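Local coordinates for pre-crRNA processing endonuclease (Streptococcus mutans, PDB 4R0J), which probably cleaves precursor CRISPR RNA as a Cas5-family endonuclease of the subtype I-C CRISPR system, helping to supply guide RNAs for antiviral defence, at residues I47-G50 with I51-P55; E109-E112 with D113-Q116. All coordinates share one frame; numbering follows the deposited sequence.

Interaction 1: I47-G50 with I51-P55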
ATOM      1  N   ILE A  47       2.957  -0.364   4.606  1.00 23.70           N
ATOM      2  CA  ILE A  47       2.321   0.706   5.370  1.00 23.89           C
ATOM      3  C   ILE A  47       1.136   0.204   6.191  1.00 23.48           C
ATOM      4  O   ILE A  47       1.034   0.480   7.394  1.00 24.77           O
ATOM      5  CB  ILE A  47       1.885   1.868   4.447  1.00 24.63           C
ATOM      6  CG1 ILE A  47       3.130   2.555   3.880  1.00 29.40           C
ATOM      7  CG2 ILE A  47       1.046   2.870   5.234  1.00 31.57           C
ATOM      8  CD1 ILE A  47       2.837   3.487   2.696  1.00 35.98           C
ATOM      9  N   ILE A  48       0.236  -0.534   5.549  1.00 22.06           N
ATOM     10  CA  ILE A  48      -0.953  -1.031   6.224  1.00 22.02           C
ATOM     11  C   ILE A  48      -0.591  -2.033   7.317  1.00 25.87           C
ATOM     12  O   ILE A  48      -1.179  -2.011   8.407  1.00 28.94           O
ATOM     13  CB  ILE A  48      -1.964  -1.667   5.233  1.00 26.13           C
ATOM     14  CG1 ILE A  48      -2.473  -0.622   4.233  1.00 26.85           C
ATOM     15  CG2 ILE A  48      -3.132  -2.335   5.991  1.00 26.82           C
ATOM     16  CD1 ILE A  48      -2.951   0.674   4.865  1.00 30.03           C
ATOM     17  N   ASP A  49       0.352  -2.926   7.026  1.00 24.02           N
ATOM     18  CA  ASP A  49       0.801  -3.875   8.045  1.00 25.14           C
ATOM     19  C   ASP A  49       1.402  -3.126   9.240  1.00 26.83           C
ATOM     20  O   ASP A  49       1.340  -3.595  10.385  1.00 25.69           O
ATOM     21  CB  ASP A  49       1.832  -4.864   7.487  1.00 22.75           C
ATOM     22  CG  ASP A  49       1.230  -5.906   6.557  1.00 30.61           C
ATOM     23  OD1 ASP A  49      -0.016  -6.053   6.497  1.00 31.03           O
ATOM     24  OD2 ASP A  49       2.030  -6.602   5.884  1.00 29.89           O
ATOM     25  N   GLY A  50       2.017  -1.976   8.979  1.00 24.73           N
ATOM     26  CA  GLY A  50       2.574  -1.164  10.053  1.00 26.67           C
ATOM     27  C   GLY A  50       1.502  -0.577  10.958  1.00 26.36           C
ATOM     28  O   GLY A  50       1.728  -0.328  12.143  1.00 31.44           O
ATOM     29  N   ILE A  51       0.313  -0.353  10.403  1.00 22.57           N
ATOM     30  CA  ILE A  51      -0.810   0.137  11.181  1.00 21.96           C
ATOM     31  C   ILE A  51      -1.244  -0.948  12.160  1.00 28.09           C
ATOM     32  O   ILE A  51      -1.403  -0.688  13.356  1.00 28.16           O
ATOM     33  CB  ILE A  51      -2.001   0.521  10.254  1.00 24.80           C
ATOM     34  CG1 ILE A  51      -1.605   1.718   9.391  1.00 27.37           C
ATOM     35  CG2 ILE A  51      -3.264   0.798  11.075  1.00 30.16           C
ATOM     36  CD1 ILE A  51      -2.696   2.172   8.387  1.00 26.91           C
ATOM     37  N   TYR A  52      -1.421  -2.165  11.647  1.00 26.63           N
ATOM     38  CA  TYR A  52      -1.785  -3.321  12.478  1.00 25.78           C
ATOM     39  C   TYR A  52      -1.701  -4.600  11.657  1.00 27.68           C
ATOM     40  O   TYR A  52      -2.272  -4.688  10.565  1.00 25.82           O
ATOM     41  CB  TYR A  52      -3.217  -3.170  13.014  1.00 30.49           C
ATOM     42  CG  TYR A  52      -3.765  -4.364  13.789  1.00 28.56           C
ATOM     43  CD1 TYR A  52      -3.019  -4.991  14.798  1.00 27.61           C
ATOM     44  CD2 TYR A  52      -5.055  -4.840  13.542  1.00 29.15           C
ATOM     45  CE1 TYR A  52      -3.532  -6.056  15.505  1.00 31.17           C
ATOM     46  CE2 TYR A  52      -5.577  -5.910  14.254  1.00 27.29           C
ATOM     47  CZ  TYR A  52      -4.805  -6.520  15.232  1.00 28.52           C
ATOM     48  OH  TYR A  52      -5.310  -7.586  15.948  1.00 32.31           O
ATOM     49  N   HIS A  53      -0.978  -5.586  12.168  1.00 24.85           N
ATOM     50  CA  HIS A  53      -0.987  -6.892  11.537  1.00 26.81           C
ATOM     51  C   HIS A  53      -0.740  -7.990  12.557  1.00 28.61           C
ATOM     52  O   HIS A  53       0.008  -7.805  13.514  1.00 31.37           O
ATOM     53  CB  HIS A  53       0.034  -6.998  10.402  1.00 30.12           C
ATOM     54  CG  HIS A  53      -0.079  -8.277   9.629  1.00 45.49           C
ATOM     55  ND1 HIS A  53       0.992  -9.115   9.401  1.00 58.17           N
ATOM     56  CD2 HIS A  53      -1.157  -8.882   9.066  1.00 33.40           C
ATOM     57  CE1 HIS A  53       0.588 -10.166   8.709  1.00 54.95           C
ATOM     58  NE2 HIS A  53      -0.712 -10.046   8.490  1.00 42.14           N
ATOM     59  N   LYS A  54      -1.418  -9.111  12.355  1.00 27.38           N
ATOM     60  CA  LYS A  54      -1.166 -10.348  13.104  1.00 25.68           C
ATOM     61  C   LYS A  54      -1.255 -11.438  12.052  1.00 31.06           C
ATOM     62  O   LYS A  54      -2.045 -11.319  11.114  1.00 31.02           O
ATOM     63  CB  LYS A  54      -2.242 -10.570  14.161  1.00 34.77           C
ATOM     64  CG  LYS A  54      -2.243  -9.568  15.303  1.00 37.91           C
ATOM     65  CD  LYS A  54      -0.965  -9.662  16.130  1.00 39.74           C
ATOM     66  CE  LYS A  54      -1.107  -8.904  17.444  1.00 47.08           C
ATOM     67  NZ  LYS A  54       0.096  -9.060  18.310  1.00 50.37           N
ATOM     68  N   PRO A  55      -0.455 -12.501  12.188  1.00 27.62           N
ATOM     69  CA  PRO A  55      -0.472 -13.540  11.146  1.00 31.57           C
ATOM     70  C   PRO A  55      -1.814 -14.285  11.065  1.00 30.25           C
ATOM     71  O   PRO A  55      -2.048 -15.054  10.126  1.00 29.46           O
ATOM     72  CB  PRO A  55       0.649 -14.494  11.579  1.00 31.55           C
ATOM     73  CG  PRO A  55       0.881 -14.195  13.031  1.00 37.88           C
ATOM     74  CD  PRO A  55       0.593 -12.733  13.193  1.00 31.37           C
TER
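The last turn of helix 41-51 runs from Ile47 to Ile51, and the N-H of Tyr52 still bonds back to Ile48 O at 3.3 Å, nearly straight at 165°, although Tyr52 itself has already left helical phi/psi for an extended path. The N-H of Ile51 is shared weakly between two carbonyls, Ile47 O at 3.2 Å and Ile48 O at 3.0 Å. On the buried side of the helix, Ile48 and Ile51 lie side by side and point the same way, their methyls meeting at 3.8 Å, CD1 to CD1. Ile48 also packs on Ile61, Val101 and Phe103 of the large sheet, whereas Ile51 reaches Ser130 and Ile131 of helix 120-132. Tyr52 OH is hydrogen-bonded to His123 ND1 of that helix.

Asp49 and His53 are likewise aligned. A chi1 of -173° carries the His53 ring away from its own backbone N and alongside the Asp49 carboxylate, the two planes 18° apart and stacked. Asp49 OD1 sits over one face of the ring, towards its rim, 3.8 Å from His53 CG. Each polar end has a partner of its own on strand 57-66: Asp49 OD1 accepts from Asn59 ND2, and His53 NE2 is hydrogen-bonded to Phe57 O. Asn59 ND2 also binds Tyr52 O.

The carboxylate thus meets the imidazole through its face rather than through an N-H, and bonds to strand 57-66 hold the stacked pair in place. A sulfate about 6 Å from the His53 side chain is consistent with a pocket able to hold an anion.

Interaction 2: E109-E112 with D113-Q116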
ATOM      1  N   GLU A 109      -5.234 -18.092   5.193  1.00 36.52           N
ATOM      2  CA  GLU A 109      -5.414 -19.512   4.914  1.00 42.30           C
ATOM      3  C   GLU A 109      -4.164 -20.323   5.242  1.00 40.59           C
ATOM      4  O   GLU A 109      -4.249 -21.517   5.506  1.00 47.07           O
ATOM      5  CB  GLU A 109      -5.804 -19.738   3.452  1.00 51.08           C
ATOM      6  CG  GLU A 109      -4.696 -19.437   2.454  1.00 65.79           C
ATOM      7  CD  GLU A 109      -5.138 -19.635   1.011  1.00 79.69           C
ATOM      8  OE1 GLU A 109      -6.050 -20.456   0.772  1.00 82.61           O
ATOM      9  OE2 GLU A 109      -4.577 -18.964   0.116  1.00 83.46           O
ATOM     10  N   ASN A 110      -3.010 -19.663   5.209  1.00 44.49           N
ATOM     11  CA  ASN A 110      -1.733 -20.321   5.482  1.00 48.62           C
ATOM     12  C   ASN A 110      -1.441 -20.477   6.968  1.00 47.62           C
ATOM     13  O   ASN A 110      -0.475 -21.141   7.346  1.00 55.86           O
ATOM     14  CB  ASN A 110      -0.586 -19.581   4.792  1.00 54.13           C
ATOM     15  CG  ASN A 110      -0.607 -19.752   3.286  1.00 63.92           C
ATOM     16  OD1 ASN A 110      -0.846 -20.850   2.778  1.00 71.91           O
ATOM     17  ND2 ASN A 110      -0.364 -18.667   2.564  1.00 65.71           N
ATOM     18  N   ARG A 111      -2.269 -19.865   7.811  1.00 39.91           N
ATOM     19  CA  ARG A 111      -2.142 -20.052   9.256  1.00 39.98           C
ATOM     20  C   ARG A 111      -3.402 -20.637   9.892  1.00 40.87           C
ATOM     21  O   ARG A 111      -4.017 -20.007  10.747  1.00 38.49           O
ATOM     22  CB  ARG A 111      -1.775 -18.740   9.958  1.00 38.60           C
ATOM     23  CG  ARG A 111      -0.399 -18.196   9.614  1.00 37.32           C
ATOM     24  CD  ARG A 111       0.714 -19.189   9.932  1.00 35.23           C
ATOM     25  NE  ARG A 111       0.755 -19.596  11.340  1.00 39.49           N
ATOM     26  CZ  ARG A 111       1.327 -18.886  12.308  1.00 37.59           C
ATOM     27  NH1 ARG A 111       1.908 -17.723  12.025  1.00 38.08           N
ATOM     28  NH2 ARG A 111       1.318 -19.339  13.557  1.00 40.86           N
ATOM     29  N   GLU A 112      -3.771 -21.850   9.505  1.00 43.80           N
ATOM     30  CA  GLU A 112      -4.916 -22.496  10.130  1.00 49.79           C
ATOM     31  C   GLU A 112      -4.640 -22.838  11.591  1.00 51.09           C
ATOM     32  O   GLU A 112      -5.569 -23.058  12.362  1.00 44.75           O
ATOM     33  CB  GLU A 112      -5.355 -23.738   9.348  1.00 62.11           C
ATOM     34  CG  GLU A 112      -6.083 -23.410   8.050  1.00 66.89           C
ATOM     35  CD  GLU A 112      -7.019 -24.520   7.602  1.00 79.03           C
ATOM     36  OE1 GLU A 112      -7.069 -25.575   8.274  1.00 82.25           O
ATOM     37  OE2 GLU A 112      -7.711 -24.332   6.579  1.00 85.53           O
ATOM     38  N   ASP A 113      -3.362 -22.869  11.975  1.00 45.44           N
ATOM     39  CA  ASP A 113      -3.013 -23.124  13.368  1.00 45.96           C
ATOM     40  C   ASP A 113      -3.441 -21.973  14.285  1.00 39.98           C
ATOM     41  O   ASP A 113      -3.471 -22.131  15.511  1.00 45.83           O
ATOM     42  CB  ASP A 113      -1.519 -23.465  13.532  1.00 49.55           C
ATOM     43  CG  ASP A 113      -0.589 -22.362  13.027  1.00 52.12           C
ATOM     44  OD1 ASP A 113      -0.952 -21.627  12.086  1.00 47.87           O
ATOM     45  OD2 ASP A 113       0.537 -22.250  13.565  1.00 54.52           O
ATOM     46  N   LEU A 114      -3.797 -20.841  13.681  1.00 37.06           N
ATOM     47  CA  LEU A 114      -4.277 -19.659  14.404  1.00 37.31           C
ATOM     48  C   LEU A 114      -5.797 -19.501  14.302  1.00 37.45           C
ATOM     49  O   LEU A 114      -6.341 -18.421  14.542  1.00 38.63           O
ATOM     50  CB  LEU A 114      -3.599 -18.391  13.867  1.00 35.04           C
ATOM     51  CG  LEU A 114      -2.083 -18.289  14.089  1.00 36.29           C
ATOM     52  CD1 LEU A 114      -1.540 -16.991  13.472  1.00 33.03           C
ATOM     53  CD2 LEU A 114      -1.741 -18.388  15.567  1.00 41.55           C
ATOM     54  N   ILE A 115      -6.479 -20.586  13.958  1.00 36.98           N
ATOM     55  CA  ILE A 115      -7.923 -20.526  13.710  1.00 37.65           C
ATOM     56  C   ILE A 115      -8.686 -20.036  14.952  1.00 36.83           C
ATOM     57  O   ILE A 115      -9.724 -19.367  14.833  1.00 40.34           O
ATOM     58  CB  ILE A 115      -8.450 -21.898  13.226  1.00 37.74           C
ATOM     59  CG1 ILE A 115      -9.884 -21.793  12.680  1.00 40.16           C
ATOM     60  CG2 ILE A 115      -8.318 -22.958  14.327  1.00 43.09           C
ATOM     61  CD1 ILE A 115     -10.341 -23.067  12.014  1.00 40.01           C
ATOM     62  N   GLN A 116      -8.154 -20.358  16.135  1.00 40.04           N
ATOM     63  CA  GLN A 116      -8.764 -19.945  17.399  1.00 41.41           C
ATOM     64  C   GLN A 116      -8.760 -18.422  17.601  1.00 39.56           C
ATOM     65  O   GLN A 116      -9.511 -17.900  18.428  1.00 41.91           O
ATOM     66  CB  GLN A 116      -8.085 -20.651  18.591  1.00 43.47           C
ATOM     67  CG  GLN A 116      -6.635 -20.265  18.798  1.00 55.33           C
ATOM     68  CD  GLN A 116      -5.699 -20.896  17.780  1.00 58.36           C
ATOM     69  OE1 GLN A 116      -6.048 -21.874  17.120  1.00 55.14           O
ATOM     70  NE2 GLN A 116      -4.500 -20.340  17.657  1.00 62.65           N
TER
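Arg111 and Asp113 form a salt bridge beside a 3-10 turn, the guanidinium meeting the carboxylate side-on through two nitrogens. Arg111 NE bonds to Asp113 OD1 at 2.8 Å on its syn lone pair, and Arg111 NH2 bonds to Asp113 OD2 at 3.0 Å, on the syn side but 32° out of the carboxylate plane. The two flat groups are turned 41° against each other, yet both oxygens stay close to the guanidinium plane. Bends at chi2 and chi3 (both -58°) bring the guanidinium round to Asp113 and Leu114.

Apolar contact uses a face of the same group: Leu114 CD1 lies over the guanidinium centre, 3.6 Å from Arg111 CZ.

Backbone bonds follow the i to i+3 pattern of a 3-10 turn, with Leu114 N to Arg111 O at 3.1 Å and Ile115 N to Glu112 O, also 3.1 Å. Within the turn, Gln116 NE2 donates to Asp113 O at 3.0 Å, in the carbonyl plane and on a lone pair.

This surface turn belongs to the connection between strand 97-107 and helix 120-132, where Arg111 and Leu114 both rest on Pro55 from the loop preceding strand 57-66.

Overall arrangement
From the N terminus, interaction 1 comes first, where helix 41-51 ends and the chain turns into the short connection to strand 57-66. Interaction 2 follows much later, after strand 97-107, on the way to helix 120-132. The two are in series, neither nested nor crossed, and each closes a local turn. Their centres lie about 17 Å apart, but Pro55 bridges them: its CB packs 3.5 Å from Arg111 NH1, while Leu114 CD1 comes within 3.6 Å of Pro55 C. The connections that flank the adjacent antiparallel strands 57-66 and 97-107 of the large sheet are thereby brought together, the first partly buried and the second at the surface.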